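Side-chain contacts in heat shock protein 16 (Schizosaccharomyces pombe, PDB 3W1Z), which assembles into a 16-mer and probably acts as a stress chaperone that binds unfolded proteins, as small heat shock proteins of the alpha-crystallin type do: residues F17-F20 against V21-P25; V64-S68 against G69-I73. All blocks are in the same frame, centred on the assembly; numbering follows the deposited sequence.

Contact 1 of 2, residues F17-F20 against V21-P25; sequences FSDF and VSYSP
Tyr-23 folds back along its helix over Asp-19, one turn earlier, and its side chain follows that residue from backbone to carboxylate. CB and CG lie beside the Asp-19 carbonyl, CD1 stands 3.5 Å from Asp-19 O, and CE1 reaches Asp-19 OD1 at 3.6 Å. Ring and carboxylate planes are turned 47° apart. With CG anti to its own carbonyl carbon (chi1 -50°), the ring swings back toward the preceding turn, and Ser-22 CB sits over the centre of one face. The same Asp-19 O takes a nearly straight bond from Tyr-23 N (2.9 Å, 172° at the hydrogen). Tyr-23 also packs on Pro-107 and on Arg-91 of the second subunit, whose NE forms an intersubunit salt bridge with Asp-19 OD1.

Two serine hydroxyls turn back to carbonyls four residues earlier. Ser-22 OG bonds Ser-18 O at 2.5 Å from above the carbonyl plane. Ser-24 grips Phe-20 O twice, with OG at 2.5 Å and N at 3.1 Å coming from opposite faces of that plane; its OG also lies over one face of the Phe-20 ring, toward the rim. Val-21 sets CG1 3.3 Å from Ser-18 O. Serines returning their hydroxyls to i-4 carbonyls are a familiar helical feature; Ser-22 does so within the last turn of helix 11-23, Ser-24 as the first residue past its C-terminal end.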
loop_
_atom_site.group_PDB
_atom_site.type_symbol
_atom_site.label_atom_id
_atom_site.label_comp_id
_atom_site.label_asym_id
_atom_site.label_seq_id
_atom_site.Cartn_x
_atom_site.Cartn_y
_atom_site.Cartn_z
ATOM N N PHE B 17 -0.592 -3.033 18.331
ATOM C CA PHE B 17 -1.130 -4.216 17.677
ATOM C C PHE B 17 -2.108 -4.978 18.575
ATOM O O PHE B 17 -3.083 -5.547 18.091
ATOM C CB PHE B 17 0.004 -5.135 17.245
ATOM C CG PHE B 17 0.300 -5.080 15.780
ATOM C CD1 PHE B 17 -0.673 -5.414 14.851
ATOM C CD2 PHE B 17 1.555 -4.714 15.329
ATOM C CE1 PHE B 17 -0.399 -5.378 13.502
ATOM C CE2 PHE B 17 1.833 -4.677 13.980
ATOM C CZ PHE B 17 0.856 -5.008 13.067
ATOM N N SER B 18 -1.839 -4.996 19.878
ATOM C CA SER B 18 -2.734 -5.657 20.828
ATOM C C SER B 18 -4.096 -4.965 20.852
ATOM O O SER B 18 -5.126 -5.621 20.780
ATOM C CB SER B 18 -2.122 -5.692 22.233
ATOM O OG SER B 18 -2.955 -6.381 23.150
ATOM N N ASP B 19 -4.085 -3.639 20.942
ATOM C CA ASP B 19 -5.302 -2.831 20.905
ATOM C C ASP B 19 -6.064 -3.032 19.605
ATOM O O ASP B 19 -7.278 -3.236 19.617
ATOM C CB ASP B 19 -4.970 -1.345 21.064
ATOM C CG ASP B 19 -4.839 -0.926 22.513
ATOM O OD1 ASP B 19 -4.856 -1.809 23.394
ATOM O OD2 ASP B 19 -4.712 0.291 22.768
ATOM N N PHE B 20 -5.347 -2.952 18.485
ATOM C CA PHE B 20 -5.970 -3.159 17.182
ATOM C C PHE B 20 -6.657 -4.511 17.101
ATOM O O PHE B 20 -7.845 -4.604 16.796
ATOM C CB PHE B 20 -4.944 -3.072 16.057
ATOM C CG PHE B 20 -5.540 -3.257 14.690
ATOM C CD1 PHE B 20 -6.597 -2.466 14.278
ATOM C CD2 PHE B 20 -5.046 -4.214 13.820
ATOM C CE1 PHE B 20 -7.156 -2.627 13.029
ATOM C CE2 PHE B 20 -5.601 -4.379 12.564
ATOM C CZ PHE B 20 -6.658 -3.581 12.169
ATOM N N VAL B 21 -5.891 -5.558 17.381
ATOM C CA VAL B 21 -6.355 -6.926 17.206
ATOM C C VAL B 21 -7.413 -7.289 18.244
ATOM O O VAL B 21 -8.187 -8.228 18.058
ATOM C CB VAL B 21 -5.170 -7.920 17.268
ATOM C CG1 VAL B 21 -4.787 -8.223 18.711
ATOM C CG2 VAL B 21 -5.508 -9.191 16.530
ATOM N N SER B 22 -7.452 -6.526 19.330
ATOM C CA SER B 22 -8.424 -6.748 20.389
ATOM C C SER B 22 -9.758 -6.097 20.057
ATOM O O SER B 22 -10.774 -6.776 19.907
ATOM C CB SER B 22 -7.909 -6.201 21.722
ATOM O OG SER B 22 -6.780 -6.928 22.176
ATOM N N TYR B 23 -9.743 -4.772 19.951
ATOM C CA TYR B 23 -10.975 -3.993 19.901
ATOM C C TYR B 23 -11.570 -3.725 18.515
ATOM O O TYR B 23 -12.721 -3.301 18.420
ATOM C CB TYR B 23 -10.759 -2.664 20.625
ATOM C CG TYR B 23 -10.143 -2.819 21.995
ATOM C CD1 TYR B 23 -9.028 -2.079 22.362
ATOM C CD2 TYR B 23 -10.678 -3.704 22.922
ATOM C CE1 TYR B 23 -8.461 -2.217 23.613
ATOM C CE2 TYR B 23 -10.118 -3.847 24.177
ATOM C CZ TYR B 23 -9.010 -3.101 24.517
ATOM O OH TYR B 23 -8.448 -3.238 25.766
ATOM N N SER B 24 -10.818 -3.968 17.446
ATOM C CA SER B 24 -11.321 -3.638 16.110
ATOM C C SER B 24 -12.418 -4.603 15.668
ATOM O O SER B 24 -12.216 -5.817 15.656
ATOM C CB SER B 24 -10.194 -3.570 15.072
ATOM O OG SER B 24 -9.552 -4.822 14.920
ATOM N N PRO B 25 -13.586 -4.053 15.300
ATOM C CA PRO B 25 -14.802 -4.820 15.003
ATOM C C PRO B 25 -14.637 -5.749 13.806
ATOM O O PRO B 25 -15.202 -6.841 13.791
ATOM C CB PRO B 25 -15.830 -3.729 14.685
ATOM C CG PRO B 25 -15.020 -2.575 14.214
ATOM C CD PRO B 25 -13.767 -2.615 15.035
#

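Contact 2 of 2, residues V64-S68 against G69-I73; sequences VHYDS and GKLTI
Leu-71 and Tyr-66 face each other as a non-hydrogen-bonded antiparallel pair, and Leu-71 CD1 is the bump that fills a hollow: His-65 O is its nearest wall at 3.4 Å, with Val-64 CG1 (3.8 Å) and Tyr-66 CB (4.2 Å) at the sides. The methyl also meets the edge of the tyrosine ring. With CG anti to the backbone N (chi1 180°), that ring is laid along the hairpin toward the turn, where Lys-70 N lies over one face and the phenol tip settles on Gly-69, OH to CA 3.2 Å. A type I' turn from Asp-67 to Lys-70, closed by Lys-70 N to Asp-67 O and Asp-67 N to Lys-70 O, gives Gly-69 a positive phi (77°). Were Tyr-66 replaced by an alanine, a gap over Gly-69 would probably open and Leu-71 CD1 would lose its aromatic edge.

The other face carries His-65 and Thr-72: the imidazole lies alongside the threonine branch, His-65 NE2 3.3 Å from Thr-72 CB, with Thr-72 O over one ring face. Backbone bonds of 2.9 Å run from His-65 N to Thr-72 O and from Thr-72 N to His-65 O.

The Val-64, Tyr-66, Leu-71 and Ile-73 face packs on strand 123-129 of the opposing sheet, as in the alpha-crystallin beta sandwich. Strand 98-105 flanks strand 70-77, while a strand of the third subunit pairs with His-65 and Tyr-66, carrying the sheet across the interface.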
loop_
_atom_site.group_PDB
_atom_site.type_symbol
_atom_site.label_atom_id
_atom_site.label_comp_id
_atom_site.label_asym_id
_atom_site.label_seq_id
_atom_site.Cartn_x
_atom_site.Cartn_y
_atom_site.Cartn_z
ATOM N N VAL B 64 -24.850 -10.461 27.737
ATOM C CA VAL B 64 -23.409 -10.308 27.844
ATOM C C VAL B 64 -22.809 -11.618 28.324
ATOM O O VAL B 64 -23.204 -12.132 29.369
ATOM C CB VAL B 64 -23.043 -9.216 28.866
ATOM C CG1 VAL B 64 -21.533 -9.150 29.061
ATOM C CG2 VAL B 64 -23.596 -7.869 28.434
ATOM N N HIS B 65 -21.868 -12.172 27.568
ATOM C CA HIS B 65 -21.154 -13.346 28.060
ATOM C C HIS B 65 -19.645 -13.255 27.857
ATOM O O HIS B 65 -19.158 -12.482 27.033
ATOM C CB HIS B 65 -21.727 -14.653 27.490
ATOM C CG HIS B 65 -21.502 -14.841 26.023
ATOM N ND1 HIS B 65 -22.532 -14.875 25.110
ATOM C CD2 HIS B 65 -20.364 -15.035 25.311
ATOM C CE1 HIS B 65 -22.042 -15.068 23.898
ATOM N NE2 HIS B 65 -20.728 -15.167 23.995
ATOM N N TYR B 66 -18.914 -14.050 28.632
ATOM C CA TYR B 66 -17.460 -14.051 28.594
ATOM C C TYR B 66 -16.937 -15.477 28.455
ATOM O O TYR B 66 -17.286 -16.352 29.251
ATOM C CB TYR B 66 -16.910 -13.405 29.869
ATOM C CG TYR B 66 -15.402 -13.358 29.949
ATOM C CD1 TYR B 66 -14.700 -12.229 29.549
ATOM C CD2 TYR B 66 -14.679 -14.443 30.431
ATOM C CE1 TYR B 66 -13.324 -12.186 29.623
ATOM C CE2 TYR B 66 -13.308 -14.410 30.505
ATOM C CZ TYR B 66 -12.633 -13.282 30.100
ATOM O OH TYR B 66 -11.261 -13.256 30.183
ATOM N N ASP B 67 -16.123 -15.715 27.432
ATOM C CA ASP B 67 -15.490 -17.016 27.263
ATOM C C ASP B 67 -14.018 -16.879 26.875
ATOM O O ASP B 67 -13.701 -16.316 25.822
ATOM C CB ASP B 67 -16.232 -17.840 26.210
ATOM C CG ASP B 67 -15.736 -19.272 26.133
ATOM O OD1 ASP B 67 -15.089 -19.734 27.094
ATOM O OD2 ASP B 67 -16.007 -19.939 25.114
ATOM N N SER B 68 -13.139 -17.399 27.733
ATOM C CA SER B 68 -11.695 -17.469 27.480
ATOM C C SER B 68 -11.090 -16.208 26.863
ATOM O O SER B 68 -10.584 -16.241 25.742
ATOM C CB SER B 68 -11.367 -18.681 26.605
ATOM O OG SER B 68 -11.988 -18.577 25.335
ATOM N N GLY B 69 -11.125 -15.108 27.604
ATOM C CA GLY B 69 -10.513 -13.871 27.157
ATOM C C GLY B 69 -11.281 -13.089 26.105
ATOM O O GLY B 69 -10.778 -12.091 25.589
ATOM N N LYS B 70 -12.492 -13.527 25.777
ATOM C CA LYS B 70 -13.299 -12.817 24.785
ATOM C C LYS B 70 -14.686 -12.437 25.301
ATOM O O LYS B 70 -15.491 -13.300 25.649
ATOM C CB LYS B 70 -13.411 -13.623 23.486
ATOM C CG LYS B 70 -12.086 -13.800 22.760
ATOM C CD LYS B 70 -12.283 -14.308 21.339
ATOM C CE LYS B 70 -10.947 -14.489 20.634
ATOM N NZ LYS B 70 -11.109 -14.829 19.194
ATOM N N LEU B 71 -14.954 -11.135 25.343
ATOM C CA LEU B 71 -16.240 -10.624 25.798
ATOM C C LEU B 71 -17.180 -10.388 24.621
ATOM O O LEU B 71 -16.807 -9.752 23.632
ATOM C CB LEU B 71 -16.050 -9.323 26.580
ATOM C CG LEU B 71 -17.306 -8.721 27.215
ATOM C CD1 LEU B 71 -17.816 -9.609 28.342
ATOM C CD2 LEU B 71 -17.037 -7.308 27.715
ATOM N N THR B 72 -18.400 -10.904 24.735
ATOM C CA THR B 72 -19.397 -10.763 23.681
ATOM C C THR B 72 -20.684 -10.123 24.195
ATOM O O THR B 72 -21.275 -10.578 25.179
ATOM C CB THR B 72 -19.737 -12.120 23.033
ATOM O OG1 THR B 72 -18.572 -12.650 22.389
ATOM C CG2 THR B 72 -20.847 -11.960 22.004
ATOM N N ILE B 73 -21.101 -9.055 23.520
ATOM C CA ILE B 73 -22.378 -8.414 23.793
ATOM C C ILE B 73 -23.276 -8.609 22.583
ATOM O O ILE B 73 -22.942 -8.167 21.488
ATOM C CB ILE B 73 -22.222 -6.901 24.029
ATOM C CG1 ILE B 73 -21.215 -6.620 25.148
ATOM C CG2 ILE B 73 -23.571 -6.271 24.333
ATOM C CD1 ILE B 73 -19.809 -6.332 24.652
#

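How the contacts relate
Contact 1 comes first along the chain, at the end of helix 11-23, and contact 2 follows in the hairpin of strands 62-67 and 70-77. Their centres lie 15 Å apart and their nearest atoms about 7 Å, without touching. Strand 98-105 joins them indirectly: Arg-102 bonds Tyr-23 O through its side chain and Ile-73 through its backbone. The third subunit meets both places, at the helix through its own Arg-26 and Val-21, which pack on Phe-17 and Val-21 here, and at the hairpin through an added strand. The N-terminal helix and the alpha-crystallin domain thus each contribute a surface to assembly, consistent with how small heat shock proteins build large oligomers.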